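Local coordinates for putative diacylglycerol kinase (Bacillus anthracis, PDB 4WRR), which probably phosphorylates diacylglycerol to phosphatidic acid, using a nucleoside triphosphate as phosphate donor, at residues 220-225 / 284-289. Sequence-based numbering, arbitrary orientation.
Sequences GTLDIF and IELLQG. With MG (magnesium ion), chain E.
Leu222 carries its CG anti to the carbonyl carbon (chi1 -74°) and Leu286 carries its own anti to the backbone N (chi1 -171°), which turns the two forks toward each other. The forked end of Leu222 divides its contacts. Its CD1 lies 3.7 Å from Ile284 CG2, the two side chains crossing at about a right angle, while its CD2 touches Leu286 CD1, also at 3.7 Å. The other methyl of Leu286, CD2, lies 3.4 Å from Thr221 N, and the extended Gln288 brings its amide carbon CD to 4.0 Å from Gly220 CA. The axes of 222-225 and 284-287 approach to 9.2 Å and their directions differ by 149°, roughly antiparallel; the strands are joined by side chains as members of different sheets. Just before the first strand, Thr221 O binds magnesium at 2.2 Å, beside Lys216 O and Asp219 OD1; three waters complete six ligands. Asp223 OD1 accepts from two of these waters, at 2.7 Å from water 1 and 2.9 Å from water 2, which makes it a second-shell residue. Asp127 ties both segments to strand 123-131 by accepting from Gly220 N and Gly289 N. Within the beta-sandwich-like domain, strand 222-228 runs between 252-257 and 196-200, strand 282-294 between 123-131 and 260-264, and Leu222 reaches Ala129 and Ile260 on the latter pair.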
loop_
_atom_site.group_PDB
_atom_site.type_symbol
_atom_site.label_atom_id
_atom_site.label_comp_id
_atom_site.label_asym_id
_atom_site.label_seq_id
_atom_site.Cartn_x
_atom_site.Cartn_y
_atom_site.Cartn_z
ATOM N N GLY A 220 28.806 -9.914 -20.167
ATOM C CA GLY A 220 28.386 -11.290 -19.934
ATOM C C GLY A 220 29.470 -12.223 -19.415
ATOM O O GLY A 220 29.218 -13.396 -19.313
ATOM N N THR A 221 30.669 -11.715 -19.096
ATOM C CA THR A 221 31.707 -12.494 -18.431
ATOM C C THR A 221 32.350 -11.718 -17.294
ATOM O O THR A 221 32.270 -10.486 -17.248
ATOM C CB THR A 221 32.882 -12.900 -19.370
ATOM O OG1 THR A 221 33.506 -11.723 -19.944
ATOM C CG2 THR A 221 32.420 -13.750 -20.453
ATOM N N LEU A 222 32.964 -12.444 -16.375
ATOM C CA LEU A 222 33.693 -11.867 -15.278
ATOM C C LEU A 222 35.177 -11.966 -15.547
ATOM O O LEU A 222 35.591 -12.736 -16.389
ATOM C CB LEU A 222 33.377 -12.619 -14.010
ATOM C CG LEU A 222 31.990 -12.334 -13.448
ATOM C CD1 LEU A 222 31.675 -13.369 -12.397
ATOM C CD2 LEU A 222 31.919 -10.932 -12.846
ATOM N N ASP A 223 35.959 -11.166 -14.836
ATOM C CA ASP A 223 37.398 -11.076 -15.043
ATOM C C ASP A 223 38.119 -11.563 -13.813
ATOM O O ASP A 223 37.907 -11.031 -12.736
ATOM C CB ASP A 223 37.813 -9.630 -15.334
ATOM C CG ASP A 223 37.561 -9.226 -16.759
ATOM O OD1 ASP A 223 36.385 -8.986 -17.121
ATOM O OD2 ASP A 223 38.545 -9.175 -17.555
ATOM N N ILE A 224 38.918 -12.621 -13.969
ATOM C CA ILE A 224 39.741 -13.156 -12.905
ATOM C C ILE A 224 41.139 -12.521 -13.023
ATOM O O ILE A 224 41.697 -12.499 -14.095
ATOM C CB ILE A 224 39.891 -14.678 -13.037
ATOM C CG1 ILE A 224 38.513 -15.375 -13.026
ATOM C CG2 ILE A 224 40.749 -15.217 -11.903
ATOM C CD1 ILE A 224 38.569 -16.822 -13.427
ATOM N N PHE A 225 41.709 -12.089 -11.908
ATOM C CA PHE A 225 42.970 -11.393 -11.892
ATOM C C PHE A 225 43.742 -11.856 -10.676
ATOM O O PHE A 225 43.293 -11.658 -9.542
ATOM C CB PHE A 225 42.707 -9.895 -11.817
ATOM C CG PHE A 225 43.948 -9.029 -11.870
ATOM C CD1 PHE A 225 44.426 -8.544 -13.079
ATOM C CD2 PHE A 225 44.591 -8.654 -10.710
ATOM C CE1 PHE A 225 45.558 -7.730 -13.132
ATOM C CE2 PHE A 225 45.695 -7.817 -10.742
ATOM C CZ PHE A 225 46.195 -7.371 -11.957
ATOM N N ILE A 284 31.212 -18.758 -8.070
ATOM C CA ILE A 284 30.852 -17.427 -8.555
ATOM C C ILE A 284 30.214 -17.557 -9.916
ATOM O O ILE A 284 30.786 -18.186 -10.821
ATOM C CB ILE A 284 32.076 -16.513 -8.630
ATOM C CG1 ILE A 284 32.717 -16.404 -7.241
ATOM C CG2 ILE A 284 31.674 -15.125 -9.127
ATOM C CD1 ILE A 284 34.032 -15.645 -7.218
ATOM N N GLU A 285 29.062 -16.915 -10.055
ATOM C CA GLU A 285 28.260 -16.981 -11.250
ATOM C C GLU A 285 28.014 -15.569 -11.692
ATOM O O GLU A 285 28.169 -14.645 -10.908
ATOM C CB GLU A 285 26.909 -17.621 -10.921
ATOM C CG GLU A 285 26.967 -19.095 -10.558
ATOM C CD GLU A 285 27.459 -20.001 -11.692
ATOM O OE1 GLU A 285 27.731 -21.182 -11.392
ATOM O OE2 GLU A 285 27.553 -19.566 -12.873
ATOM N N LEU A 286 27.628 -15.398 -12.950
ATOM C CA LEU A 286 27.238 -14.112 -13.478
ATOM C C LEU A 286 25.784 -14.103 -13.944
ATOM O O LEU A 286 25.371 -14.953 -14.708
ATOM C CB LEU A 286 28.144 -13.702 -14.647
ATOM C CG LEU A 286 27.911 -12.274 -15.087
ATOM C CD1 LEU A 286 28.421 -11.275 -14.054
ATOM C CD2 LEU A 286 28.567 -12.012 -16.407
ATOM N N LEU A 287 25.021 -13.106 -13.498
ATOM C CA LEU A 287 23.619 -12.953 -13.908
ATOM C C LEU A 287 23.550 -11.824 -14.930
ATOM O O LEU A 287 23.659 -10.639 -14.584
ATOM C CB LEU A 287 22.772 -12.645 -12.718
ATOM C CG LEU A 287 22.894 -13.646 -11.590
ATOM C CD1 LEU A 287 22.007 -13.198 -10.432
ATOM C CD2 LEU A 287 22.478 -15.062 -12.035
ATOM N N GLN A 288 23.446 -12.212 -16.190
ATOM C CA GLN A 288 23.584 -11.309 -17.293
ATOM C C GLN A 288 22.363 -10.386 -17.347
ATOM O O GLN A 288 21.244 -10.838 -17.290
ATOM C CB GLN A 288 23.761 -12.116 -18.599
ATOM C CG GLN A 288 24.159 -11.282 -19.811
ATOM C CD GLN A 288 24.653 -12.117 -21.032
ATOM O OE1 GLN A 288 24.702 -13.364 -21.000
ATOM N NE2 GLN A 288 24.999 -11.406 -22.135
ATOM N N GLY A 289 22.596 -9.077 -17.442
ATOM C CA GLY A 289 21.506 -8.124 -17.554
ATOM C C GLY A 289 20.518 -8.136 -16.378
ATOM O O GLY A 289 19.383 -7.830 -16.555
HETATM MG MG MG E . 32.298 -8.243 -17.320
HETATM O O HOH W 1 34.376 -7.802 -18.516
HETATM O O HOH W 2 33.821 -8.562 -15.744
HETATM O O HOH W 3 30.164 -8.473 -16.671
#